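Local atomic coordinates of lysozyme, putative (Bacillus anthracis, PDB entry 2WAG), a protein that is a family GH25 lysozyme, probably hydrolysing the glycan strands of bacterial cell-wall peptidoglycan with retention of anomeric configuration. Residues K140-Y150 with Y158-R166. Sequence-based numbering, arbitrary orientation. Where two conformers were deposited one is given.
With SO4 (sulfate ion), chain F.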
loop_
_atom_site.group_PDB
_atom_site.type_symbol
_atom_site.label_atom_id
_atom_site.label_comp_id
_atom_site.label_asym_id
_atom_site.label_seq_id
_atom_site.Cartn_x
_atom_site.Cartn_y
_atom_site.Cartn_z
ATOM N N LYS A 140 -20.222 -16.021 13.306
ATOM C CA LYS A 140 -20.570 -15.072 12.250
ATOM C C LYS A 140 -19.313 -14.657 11.492
ATOM O O LYS A 140 -18.292 -14.296 12.085
ATOM C CB LYS A 140 -21.241 -13.834 12.835
ATOM C CG LYS A 140 -21.342 -12.687 11.832
ATOM C CD LYS A 140 -21.836 -11.406 12.480
ATOM C CE LYS A 140 -23.239 -11.558 13.040
ATOM N NZ LYS A 140 -23.671 -10.308 13.724
ATOM N N VAL A 141 -19.379 -14.731 10.172
ATOM C CA VAL A 141 -18.226 -14.446 9.323
ATOM C C VAL A 141 -17.996 -12.941 9.185
ATOM O O VAL A 141 -18.948 -12.126 9.153
ATOM C CB VAL A 141 -18.421 -15.132 7.965
ATOM C CG1 VAL A 141 -17.322 -14.742 6.971
ATOM C CG2 VAL A 141 -18.492 -16.642 8.185
ATOM N N ILE A 142 -16.713 -12.573 9.160
ATOM C CA ILE A 142 -16.298 -11.195 8.913
ATOM C C ILE A 142 -15.891 -11.031 7.452
ATOM O O ILE A 142 -15.149 -11.863 6.932
ATOM C CB ILE A 142 -15.073 -10.861 9.805
ATOM C CG1 ILE A 142 -15.418 -10.960 11.302
ATOM C CG2 ILE A 142 -14.556 -9.463 9.484
ATOM C CD1 ILE A 142 -14.192 -11.176 12.153
ATOM N N LEU A 143 -16.369 -9.964 6.808
ATOM C CA LEU A 143 -15.901 -9.612 5.471
ATOM C C LEU A 143 -14.983 -8.403 5.566
ATOM O O LEU A 143 -15.409 -7.356 6.075
ATOM C CB LEU A 143 -17.067 -9.272 4.542
ATOM C CG LEU A 143 -18.099 -10.388 4.354
ATOM C CD1 LEU A 143 -19.248 -9.906 3.489
ATOM C CD2 LEU A 143 -17.456 -11.658 3.749
ATOM N N TYR A 144 -13.739 -8.561 5.100
ATOM C CA TYR A 144 -12.837 -7.424 4.936
ATOM C C TYR A 144 -12.976 -6.933 3.516
ATOM O O TYR A 144 -13.022 -7.742 2.578
ATOM C CB TYR A 144 -11.396 -7.862 5.164
ATOM C CG TYR A 144 -10.377 -6.816 4.742
ATOM C CD1 TYR A 144 -9.895 -5.860 5.641
ATOM C CD2 TYR A 144 -9.897 -6.793 3.425
ATOM C CE1 TYR A 144 -8.948 -4.914 5.235
ATOM C CE2 TYR A 144 -8.972 -5.841 3.005
ATOM C CZ TYR A 144 -8.484 -4.919 3.916
ATOM O OH TYR A 144 -7.529 -4.018 3.497
ATOM N N ALA A 145 -12.995 -5.648 3.357
ATOM C CA ALA A 145 -13.023 -5.042 2.023
ATOM C C ALA A 145 -12.332 -3.700 1.983
ATOM O O ALA A 145 -12.304 -3.035 2.958
ATOM C CB ALA A 145 -14.465 -4.872 1.537
ATOM N N THR A 146 -11.832 -3.364 0.804
ATOM C CA THR A 146 -11.439 -1.988 0.521
ATOM C C THR A 146 -12.702 -1.171 0.192
ATOM O O THR A 146 -13.785 -1.730 -0.077
ATOM C CB THR A 146 -10.503 -1.959 -0.683
ATOM O OG1 THR A 146 -11.196 -2.563 -1.782
ATOM C CG2 THR A 146 -9.193 -2.706 -0.382
ATOM N N GLN A 147 -12.582 0.152 0.189
ATOM C CA GLN A 147 -13.707 1.007 -0.151
ATOM C C GLN A 147 -14.304 0.659 -1.514
ATOM O O GLN A 147 -15.522 0.554 -1.657
ATOM C CB GLN A 147 -13.280 2.483 -0.109
ATOM C CG GLN A 147 -14.429 3.481 -0.294
ATOM C CD GLN A 147 -13.941 4.907 -0.530
ATOM O OE1 GLN A 147 -12.993 5.138 -1.282
ATOM N NE2 GLN A 147 -14.594 5.865 0.104
ATOM N N GLU A 148 -13.448 0.484 -2.512
ATOM C CA GLU A 148 -13.961 0.216 -3.857
ATOM C C GLU A 148 -14.679 -1.131 -3.930
ATOM O O GLU A 148 -15.747 -1.241 -4.554
ATOM C CB GLU A 148 -12.829 0.322 -4.891
ATOM C CG GLU A 148 -12.346 1.765 -5.056
ATOM C CD GLU A 148 -11.303 1.936 -6.111
ATOM O OE1 GLU A 148 -10.519 0.988 -6.341
ATOM O OE2 GLU A 148 -11.258 3.040 -6.709
ATOM N N ALA A 149 -14.105 -2.157 -3.306
ATOM C CA ALA A 149 -14.757 -3.456 -3.308
ATOM C C ALA A 149 -16.040 -3.426 -2.474
ATOM O O ALA A 149 -17.046 -4.048 -2.846
ATOM C CB ALA A 149 -13.788 -4.547 -2.838
ATOM N N TYR A 150 -16.018 -2.713 -1.351
ATOM C CA TYR A 150 -17.213 -2.589 -0.550
ATOM C C TYR A 150 -18.313 -1.946 -1.394
ATOM O O TYR A 150 -19.443 -2.453 -1.465
ATOM C CB TYR A 150 -16.936 -1.746 0.701
ATOM C CG TYR A 150 -18.136 -1.681 1.615
ATOM C CD1 TYR A 150 -18.332 -2.663 2.582
ATOM C CD2 TYR A 150 -19.091 -0.665 1.509
ATOM C CE1 TYR A 150 -19.438 -2.639 3.414
ATOM C CE2 TYR A 150 -20.197 -0.622 2.349
ATOM C CZ TYR A 150 -20.375 -1.627 3.295
ATOM O OH TYR A 150 -21.466 -1.586 4.133
ATOM N N TYR A 158 -25.060 -8.564 2.525
ATOM C CA TYR A 158 -24.401 -9.304 3.604
ATOM C C TYR A 158 -24.728 -8.796 5.008
ATOM O O TYR A 158 -23.840 -8.588 5.830
ATOM C CB TYR A 158 -22.882 -9.340 3.396
ATOM C CG TYR A 158 -22.543 -9.840 2.016
ATOM C CD1 TYR A 158 -22.592 -11.199 1.715
ATOM C CD2 TYR A 158 -22.243 -8.958 0.989
ATOM C CE1 TYR A 158 -22.315 -11.664 0.432
ATOM C CE2 TYR A 158 -21.959 -9.407 -0.308
ATOM C CZ TYR A 158 -21.989 -10.775 -0.575
ATOM O OH TYR A 158 -21.706 -11.259 -1.842
ATOM N N PRO A 159 -26.020 -8.686 5.335
ATOM C CA PRO A 159 -26.356 -8.310 6.707
ATOM C C PRO A 159 -25.968 -9.393 7.720
ATOM O O PRO A 159 -25.849 -9.089 8.905
ATOM C CB PRO A 159 -27.882 -8.116 6.668
ATOM C CG PRO A 159 -28.334 -8.940 5.503
ATOM C CD PRO A 159 -27.207 -8.901 4.494
ATOM N N GLN A 160 -25.718 -10.618 7.244
ATOM C CA GLN A 160 -25.348 -11.731 8.112
ATOM C C GLN A 160 -23.875 -11.720 8.502
ATOM O O GLN A 160 -23.436 -12.597 9.237
ATOM C CB GLN A 160 -25.711 -13.101 7.490
ATOM C CG GLN A 160 -24.912 -13.573 6.275
ATOM C CD GLN A 160 -25.330 -12.966 4.928
ATOM O OE1 GLN A 160 -25.900 -11.877 4.856
ATOM N NE2 GLN A 160 -25.040 -13.688 3.838
ATOM N N CYS A 161 -23.106 -10.750 8.022
ATOM C CA CYS A 161 -21.662 -10.677 8.328
ATOM C C CYS A 161 -21.318 -9.425 9.101
ATOM O O CYS A 161 -22.036 -8.546 9.087
ATOM C CB CYS A 161 -20.810 -10.667 7.040
ATOM S SG CYS A 161 -21.049 -12.225 6.031
ATOM N N ASP A 162 -20.171 -9.413 9.732
ATOM C CA ASP A 162 -19.610 -8.148 10.244
ATOM C C ASP A 162 -18.596 -7.606 9.233
ATOM O O ASP A 162 -18.016 -8.379 8.460
ATOM C CB ASP A 162 -18.879 -8.396 11.572
ATOM C CG ASP A 162 -19.833 -8.509 12.762
ATOM O OD1 ASP A 162 -21.003 -8.105 12.625
ATOM O OD2 ASP A 162 -19.380 -8.949 13.828
ATOM N N ILE A 163 -18.412 -6.291 9.230
ATOM C CA ILE A 163 -17.559 -5.630 8.241
ATOM C C ILE A 163 -16.250 -5.145 8.849
ATOM O O ILE A 163 -16.224 -4.520 9.918
ATOM C CB ILE A 163 -18.283 -4.430 7.573
ATOM C CG1 ILE A 163 -19.647 -4.858 6.991
ATOM C CG2 ILE A 163 -17.373 -3.774 6.513
ATOM C CD1 ILE A 163 -19.549 -5.997 5.983
ATOM N N TRP A 164 -15.171 -5.469 8.145
ATOM C CA TRP A 164 -13.847 -4.975 8.472
ATOM C C TRP A 164 -13.442 -4.092 7.286
ATOM O O TRP A 164 -13.261 -4.593 6.172
ATOM C CB TRP A 164 -12.911 -6.168 8.683
ATOM C CG TRP A 164 -11.453 -5.876 8.922
ATOM C CD1 TRP A 164 -10.830 -4.660 9.092
ATOM C CD2 TRP A 164 -10.437 -6.871 8.998
ATOM N NE1 TRP A 164 -9.468 -4.860 9.266
ATOM C CE2 TRP A 164 -9.203 -6.208 9.194
ATOM C CE3 TRP A 164 -10.447 -8.269 8.862
ATOM C CZ2 TRP A 164 -7.987 -6.904 9.275
ATOM C CZ3 TRP A 164 -9.267 -8.958 8.949
ATOM C CH2 TRP A 164 -8.039 -8.280 9.138
ATOM N N ILE A 165 -13.362 -2.775 7.490
ATOM C CA ILE A 165 -13.147 -1.836 6.379
ATOM C C ILE A 165 -11.723 -1.282 6.376
ATOM O O ILE A 165 -11.183 -0.917 7.432
ATOM C CB ILE A 165 -14.188 -0.674 6.439
ATOM C CG1 ILE A 165 -14.107 0.218 5.195
ATOM C CG2 ILE A 165 -14.060 0.152 7.731
ATOM C CD1 ILE A 165 -14.498 -0.467 3.872
ATOM N N ARG A 166 -11.114 -1.214 5.196
ATOM C CA ARG A 166 -9.843 -0.507 5.068
ATOM C C ARG A 166 -10.106 0.983 4.896
ATOM O O ARG A 166 -10.858 1.395 4.012
ATOM C CB ARG A 166 -9.041 -1.023 3.867
ATOM C CG ARG A 166 -7.619 -0.463 3.843
ATOM C CD ARG A 166 -6.833 -0.831 2.585
ATOM N NE ARG A 166 -7.173 0.071 1.485
ATOM C CZ ARG A 166 -6.785 -0.095 0.221
ATOM N NH1 ARG A 166 -6.043 -1.143 -0.139
ATOM N NH2 ARG A 166 -7.146 0.797 -0.691
HETATM S S SO4 F . -7.972 3.887 1.591
HETATM O O1 SO4 F . -8.491 3.155 0.415
HETATM O O2 SO4 F . -9.106 4.715 1.896
HETATM O O3 SO4 F . -7.691 2.922 2.580
HETATM O O4 SO4 F . -6.886 4.599 0.983
HETATM O O HOH W 1 -18.407 -12.301 13.959
HETATM O O HOH W 2 -24.049 -8.235 11.183
HETATM O O HOH W 3 -21.198 -9.487 15.666
HETATM O O HOH W 4 -21.852 -14.913 8.694
HETATM O O HOH W 5 -6.018 -3.915 1.121
HETATM O O HOH W 6 -10.212 1.195 1.238
#
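Val141 to Ala145 and Asp162 to Arg166 pair as parallel strands through five backbone hydrogen bonds, from Asp162 N to Val141 O at one end to Arg166 N to Ala145 O at the other. Trp164 N to Leu143 O spans 2.8 Å. Helix 147-154 links the strands as a beta-alpha-beta unit of the barrel wall, and strands 103-106 and 182-186 continue the sheet on either side.

The aromatic contact lies on the face carrying Ile142, Tyr144 and Trp164. Tyr144 presents the CD1 edge of its ring to the indole, CD1 standing 3.4 Å above the centre of one face in a T-shaped pair with planes 79° apart. CG is anti to the backbone N in both residues (chi1 168° for Tyr144, 175° for Trp164), which helps bring the rings together on this face. Ile142 CG2 packs on Trp164 CB, at the indole's edge. The polar ends are tied further round the barrel, Tyr144 OH to Gln184 and Trp164 NE1 to Asn204.

On the face of Leu143, Ala145, Ile163 and Ile165, packing is apolar, aliphatic branches meeting tyrosines. Leu143 CD1 reaches Tyr158 CG at 3.6 Å, while Tyr150 CE1 meets Ile163 CG2 and Tyr150 CB meets Ile165 CD1, fastening the helix to the strand that follows it.

Charged groups gather at both ends. In the conformers given, Lys140 NZ makes a long salt bridge to Asp162 OD1 (3.6 Å), with water 3 connecting it to OD2, which also bonds Tyr216; Thr146 CG2 lies over one face of the Arg166 guanidinium, whose NH2 holds sulfate O1 at 2.9 Å, in plane, and NE bonds O3. The sulfate, probably from the crystallisation liquor, also bonds Val168 N. Water 5 bridges Arg166 NH1 and Tyr144 OH.

Backbone bonds and buried packing thus set the pairing; the long, water-linked ion pair probably adds little, and the arginine end can hold an anion here.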